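Local coordinates for protein probable thiosulfate sulfurtransferase (Thermus thermophilus, PDB 2EG3) that probably transfers sulfur from thiosulfate to an acceptor such as cyanide, and binds zinc, at residues Thr12-Ala17 with His28-Ala33; Leu75-Phe80 with Ser193-Ala198. One frame throughout, in Å; residues are numbered along the deposited sequence.

Contact 1: residues Thr12-Ala17 with His28-Ala33; sequences TRPRPA and HLDLSA
Within the first rhodanese-like domain, the parallel strands 8-11 and 27-28 are joined by a beta-alpha-beta crossover through helix 15-20, and here the turn entering that helix, Arg13 to Arg15, meets His28 and Asp30 where the second strand ends. The imidazole does most of the work. Its CG is anti to the backbone N (chi1 175°), which carries the ring over to the turn, and His28 NE2 donates to Arg13 O at 2.8 Å. That oxygen lies at the ring edge, in the imidazole plane; the nitrogen sits nearly in line with the carbonyl (161°), but its N-H is bent well off the line to the oxygen. A water 3.1 Å from His28 ND1, again in the ring plane, also takes a weak bond from Arg15 NH2. Arg15 comes in obliquely, its guanidinium turned 68° from the imidazole, with His28 CG over one of its faces. Further along, Asp30 CG rests 3.5 Å from Thr12 O, while Asp30 OD2 lies 3.6 Å from Pro14 CA. Thr12 CA also makes a C-H...O contact of 3.3 Å with Leu29 O. Glu19 and Glu105 form salt bridges with Arg15, so its charge is answered outside the contact and it meets His28 by packing and the shared water; the direct polar tie is the single bond from imidazole to backbone.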
loop_
_atom_site.group_PDB
_atom_site.type_symbol
_atom_site.label_atom_id
_atom_site.label_comp_id
_atom_site.label_asym_id
_atom_site.label_seq_id
_atom_site.Cartn_x
_atom_site.Cartn_y
_atom_site.Cartn_z
ATOM N N THR A 12 -6.961 4.138 -10.338
ATOM C CA THR A 12 -7.197 4.370 -8.905
ATOM C C THR A 12 -7.703 5.762 -8.545
ATOM O O THR A 12 -7.755 6.126 -7.364
ATOM C CB THR A 12 -5.916 4.052 -8.074
ATOM O OG1 THR A 12 -4.870 4.994 -8.388
ATOM C CG2 THR A 12 -5.423 2.623 -8.377
ATOM N N ARG A 13 -8.123 6.533 -9.545
ATOM C CA ARG A 13 -8.651 7.881 -9.295
ATOM C C ARG A 13 -10.091 7.801 -8.792
ATOM O O ARG A 13 -10.744 6.758 -8.928
ATOM C CB ARG A 13 -8.650 8.698 -10.594
ATOM C CG ARG A 13 -7.245 8.896 -11.186
ATOM C CD ARG A 13 -7.356 9.692 -12.483
ATOM N NE ARG A 13 -8.061 8.882 -13.478
ATOM C CZ ARG A 13 -8.621 9.363 -14.584
ATOM N NH1 ARG A 13 -8.555 10.664 -14.859
ATOM N NH2 ARG A 13 -9.293 8.533 -15.382
ATOM N N PRO A 14 -10.607 8.899 -8.188
ATOM C CA PRO A 14 -11.998 8.893 -7.710
ATOM C C PRO A 14 -12.931 8.636 -8.909
ATOM O O PRO A 14 -12.589 8.935 -10.081
ATOM C CB PRO A 14 -12.199 10.307 -7.145
ATOM C CG PRO A 14 -10.793 10.691 -6.670
ATOM C CD PRO A 14 -9.908 10.143 -7.808
ATOM N N ARG A 15 -14.116 8.110 -8.633
ATOM C CA ARG A 15 -15.042 7.778 -9.709
ATOM C C ARG A 15 -15.414 8.884 -10.694
ATOM O O ARG A 15 -15.514 8.624 -11.891
ATOM C CB ARG A 15 -16.313 7.131 -9.132
ATOM C CG ARG A 15 -17.343 6.747 -10.200
ATOM C CD ARG A 15 -18.392 5.753 -9.668
ATOM N NE ARG A 15 -17.949 4.364 -9.774
ATOM C CZ ARG A 15 -17.881 3.691 -10.919
ATOM N NH1 ARG A 15 -18.230 4.281 -12.056
ATOM N NH2 ARG A 15 -17.454 2.432 -10.932
ATOM N N PRO A 16 -15.642 10.123 -10.221
ATOM C CA PRO A 16 -15.996 11.144 -11.221
ATOM C C PRO A 16 -14.909 11.328 -12.295
ATOM O O PRO A 16 -15.227 11.495 -13.479
ATOM C CB PRO A 16 -16.195 12.405 -10.385
ATOM C CG PRO A 16 -16.714 11.815 -9.036
ATOM C CD PRO A 16 -15.755 10.655 -8.847
ATOM N N ALA A 17 -13.645 11.266 -11.889
ATOM C CA ALA A 17 -12.556 11.429 -12.856
ATOM C C ALA A 17 -12.570 10.220 -13.795
ATOM O O ALA A 17 -12.368 10.340 -15.009
ATOM C CB ALA A 17 -11.217 11.532 -12.141
ATOM N N HIS A 28 -12.261 0.440 -12.494
ATOM C CA HIS A 28 -12.155 1.475 -11.482
ATOM C C HIS A 28 -11.954 0.803 -10.127
ATOM O O HIS A 28 -12.743 -0.072 -9.744
ATOM C CB HIS A 28 -13.432 2.300 -11.372
ATOM C CG HIS A 28 -13.379 3.299 -10.257
ATOM N ND1 HIS A 28 -14.193 3.228 -9.147
ATOM C CD2 HIS A 28 -12.554 4.352 -10.055
ATOM C CE1 HIS A 28 -13.874 4.198 -8.305
ATOM N NE2 HIS A 28 -12.880 4.894 -8.832
ATOM N N LEU A 29 -10.906 1.189 -9.419
ATOM C CA LEU A 29 -10.664 0.668 -8.076
ATOM C C LEU A 29 -9.839 1.665 -7.296
ATOM O O LEU A 29 -8.638 1.795 -7.520
ATOM C CB LEU A 29 -9.920 -0.659 -8.103
ATOM C CG LEU A 29 -9.762 -1.262 -6.694
ATOM C CD1 LEU A 29 -11.154 -1.592 -6.116
ATOM C CD2 LEU A 29 -8.940 -2.529 -6.767
ATOM N N ASP A 30 -10.508 2.341 -6.357
ATOM C CA ASP A 30 -9.872 3.351 -5.502
ATOM C C ASP A 30 -10.160 2.826 -4.095
ATOM O O ASP A 30 -11.191 3.133 -3.518
ATOM C CB ASP A 30 -10.559 4.692 -5.785
ATOM C CG ASP A 30 -10.111 5.814 -4.862
ATOM O OD1 ASP A 30 -9.254 5.597 -3.987
ATOM O OD2 ASP A 30 -10.663 6.930 -5.036
ATOM N N LEU A 31 -9.260 1.993 -3.577
ATOM C CA LEU A 31 -9.472 1.377 -2.270
ATOM C C LEU A 31 -9.198 2.265 -1.069
ATOM O O LEU A 31 -8.169 2.934 -1.024
ATOM C CB LEU A 31 -8.599 0.135 -2.130
ATOM C CG LEU A 31 -9.051 -1.103 -2.904
ATOM C CD1 LEU A 31 -8.004 -2.226 -2.771
ATOM C CD2 LEU A 31 -10.403 -1.563 -2.326
ATOM N N SER A 32 -10.109 2.261 -0.095
ATOM C CA SER A 32 -9.876 3.017 1.151
ATOM C C SER A 32 -8.950 2.144 2.001
ATOM O O SER A 32 -8.749 0.984 1.673
ATOM C CB SER A 32 -11.187 3.232 1.911
ATOM O OG SER A 32 -11.874 2.001 2.091
ATOM N N ALA A 33 -8.397 2.682 3.092
ATOM C CA ALA A 33 -7.503 1.900 3.970
ATOM C C ALA A 33 -8.314 1.198 5.057
ATOM O O ALA A 33 -8.857 1.853 5.965
ATOM C CB ALA A 33 -6.488 2.813 4.641
HETATM O O HOH W 1 -16.382 1.567 -7.729
#

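Contact 2: residues Leu75-Phe80 with Ser193-Ala198; sequences LCRTAF and SGARSA. With SO4 (sulfate ion), chain G; SO4 (sulfate ion), chain E.
The end of Arg77 comes to Ala195 O with its guanidinium edge, brought there by a bend at chi3 (72°). Arg77 NH1 serves two acceptors, Ala195 O at 2.9 Å and O3 of sulfate G at 3.0 Å. The Ala195 oxygen lies in the guanidinium plane, while NH1 stands 40° out of the carbonyl plane and so is not on a lone pair. Arg77 NH2 donates to O1 of sulfate G, also at 3.0 Å and almost straight (175°). On an extended chain Arg196 NE reaches O3 of sulfate G at 3.1 Å, so one oxygen is gripped by both arginines. Residues 193-196 belong to the loop between strand 186-189 and helix 197-206, the position of the active-site loop in rhodanese domains; the modified cysteine CSD at position 191 accepts a bond from Arg196 N. Ser193 OG holds O3 of sulfate E at 2.8 Å. Both ions probably come from the crystallisation liquor. An alanine in place of Arg77 would probably leave Ala195 O and Leu31 O, which takes the NE bond, without the arginine N-H that each now receives, and sulfate G with Arg196 as its remaining arginine here. Ala198 CB packs against residues one helical turn apart, 3.9 Å from Cys76 CB and 3.7 Å from Phe80 CB, while the Phe80 ring goes on to meet Phe201 edge-to-face.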
loop_
_atom_site.group_PDB
_atom_site.type_symbol
_atom_site.label_atom_id
_atom_site.label_comp_id
_atom_site.label_asym_id
_atom_site.label_seq_id
_atom_site.Cartn_x
_atom_site.Cartn_y
_atom_site.Cartn_z
ATOM N N LEU A 75 -3.184 5.388 -5.160
ATOM C CA LEU A 75 -2.571 4.508 -6.158
ATOM C C LEU A 75 -1.723 3.480 -5.410
ATOM O O LEU A 75 -1.830 2.271 -5.616
ATOM C CB LEU A 75 -1.661 5.308 -7.100
ATOM C CG LEU A 75 -0.747 4.457 -7.998
ATOM C CD1 LEU A 75 -1.615 3.573 -8.917
ATOM C CD2 LEU A 75 0.124 5.390 -8.863
ATOM N N CYS A 76 -0.884 3.958 -4.505
ATOM C CA CYS A 76 -0.017 3.045 -3.786
ATOM C C CYS A 76 -0.766 2.083 -2.873
ATOM O O CYS A 76 -0.419 0.922 -2.793
ATOM C CB CYS A 76 1.035 3.825 -2.987
ATOM S SG CYS A 76 2.204 4.657 -4.104
ATOM N N ARG A 77 -1.772 2.588 -2.164
ATOM C CA ARG A 77 -2.560 1.752 -1.267
ATOM C C ARG A 77 -3.246 0.613 -2.057
ATOM O O ARG A 77 -3.240 -0.560 -1.644
ATOM C CB ARG A 77 -3.595 2.666 -0.591
ATOM C CG ARG A 77 -4.734 2.005 0.108
ATOM C CD ARG A 77 -5.392 3.020 1.062
ATOM N NE ARG A 77 -6.163 4.066 0.387
ATOM C CZ ARG A 77 -5.890 5.366 0.396
ATOM N NH1 ARG A 77 -4.824 5.857 1.037
ATOM N NH2 ARG A 77 -6.738 6.207 -0.189
ATOM N N THR A 78 -3.839 0.980 -3.187
ATOM C CA THR A 78 -4.555 0.025 -4.042
ATOM C C THR A 78 -3.596 -0.976 -4.695
ATOM O O THR A 78 -3.848 -2.191 -4.712
ATOM C CB THR A 78 -5.399 0.789 -5.094
ATOM O OG1 THR A 78 -6.334 1.649 -4.417
ATOM C CG2 THR A 78 -6.221 -0.179 -5.975
ATOM N N ALA A 79 -2.486 -0.475 -5.226
ATOM C CA ALA A 79 -1.495 -1.337 -5.842
ATOM C C ALA A 79 -0.891 -2.271 -4.797
ATOM O O ALA A 79 -0.547 -3.429 -5.090
ATOM C CB ALA A 79 -0.392 -0.497 -6.493
ATOM N N PHE A 80 -0.775 -1.786 -3.563
ATOM C CA PHE A 80 -0.208 -2.644 -2.543
ATOM C C PHE A 80 -1.121 -3.848 -2.305
ATOM O O PHE A 80 -0.647 -4.967 -2.219
ATOM C CB PHE A 80 0.019 -1.897 -1.219
ATOM C CG PHE A 80 0.686 -2.755 -0.169
ATOM C CD1 PHE A 80 2.040 -3.026 -0.245
ATOM C CD2 PHE A 80 -0.072 -3.403 0.828
ATOM C CE1 PHE A 80 2.651 -3.934 0.645
ATOM C CE2 PHE A 80 0.540 -4.314 1.715
ATOM C CZ PHE A 80 1.883 -4.577 1.623
ATOM N N SER A 193 -3.106 3.640 10.089
ATOM C CA SER A 193 -3.876 2.454 9.745
ATOM C C SER A 193 -3.495 1.907 8.374
ATOM O O SER A 193 -4.304 1.249 7.725
ATOM C CB SER A 193 -5.379 2.786 9.772
ATOM O OG SER A 193 -5.661 3.813 8.833
ATOM N N GLY A 194 -2.263 2.183 7.960
ATOM C CA GLY A 194 -1.777 1.703 6.669
ATOM C C GLY A 194 -2.267 2.495 5.473
ATOM O O GLY A 194 -2.150 2.024 4.330
ATOM N N ALA A 195 -2.796 3.695 5.708
ATOM C CA ALA A 195 -3.310 4.503 4.611
ATOM C C ALA A 195 -2.268 4.946 3.590
ATOM O O ALA A 195 -2.500 4.842 2.387
ATOM C CB ALA A 195 -4.037 5.738 5.159
ATOM N N ARG A 196 -1.123 5.436 4.063
ATOM C CA ARG A 196 -0.089 5.933 3.171
ATOM C C ARG A 196 1.263 5.238 3.270
ATOM O O ARG A 196 2.218 5.643 2.604
ATOM C CB ARG A 196 0.078 7.432 3.418
ATOM C CG ARG A 196 -1.231 8.152 3.364
ATOM C CD ARG A 196 -1.092 9.637 3.552
ATOM N NE ARG A 196 -2.357 10.270 3.191
ATOM C CZ ARG A 196 -2.630 11.565 3.338
ATOM N NH1 ARG A 196 -1.726 12.394 3.853
ATOM N NH2 ARG A 196 -3.811 12.033 2.946
ATOM N N SER A 197 1.359 4.187 4.070
ATOM C CA SER A 197 2.632 3.490 4.224
ATOM C C SER A 197 3.069 2.804 2.925
ATOM O O SER A 197 4.261 2.537 2.703
ATOM C CB SER A 197 2.540 2.467 5.367
ATOM O OG SER A 197 1.354 1.691 5.276
ATOM N N ALA A 198 2.108 2.518 2.059
ATOM C CA ALA A 198 2.453 1.858 0.794
ATOM C C ALA A 198 3.287 2.781 -0.088
ATOM O O ALA A 198 4.051 2.298 -0.944
ATOM C CB ALA A 198 1.174 1.427 0.029
HETATM S S SO4 G . -5.445 9.740 1.064
HETATM O O1 SO4 G . -6.008 9.132 -0.186
HETATM O O2 SO4 G . -6.570 10.222 1.931
HETATM O O3 SO4 G . -4.643 8.715 1.811
HETATM O O4 SO4 G . -4.563 10.901 0.710
HETATM S S SO4 E . -5.708 7.890 8.392
HETATM O O1 SO4 E . -4.253 8.248 8.321
HETATM O O2 SO4 E . -6.253 7.708 7.006
HETATM O O3 SO4 E . -5.866 6.613 9.161
HETATM O O4 SO4 E . -6.457 8.994 9.078
#

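Overall arrangement
Contact 1 lies toward the periphery, its centre about 14 Å from that of the chain, and ties together neighbouring pieces of the first rhodanese-like domain. Contact 2 is buried, its centre about 3 Å from that of the chain, and joins the two rhodanese-like domains, with 112 residues between its segments. One histidine-to-backbone hydrogen bond with packing around it marks contact 1; contact 2 pairs small apolar packing with arginines gathered round an anion. Helix 73-84 links them: Leu31 O meets Arg77 NE at 2.7 Å and Leu31 N meets Thr78 OG1 at 3.1 Å, both probable hydrogen bonds, while Thr12 packs on Leu75. Segment 28-33 thus runs from one contact to the other.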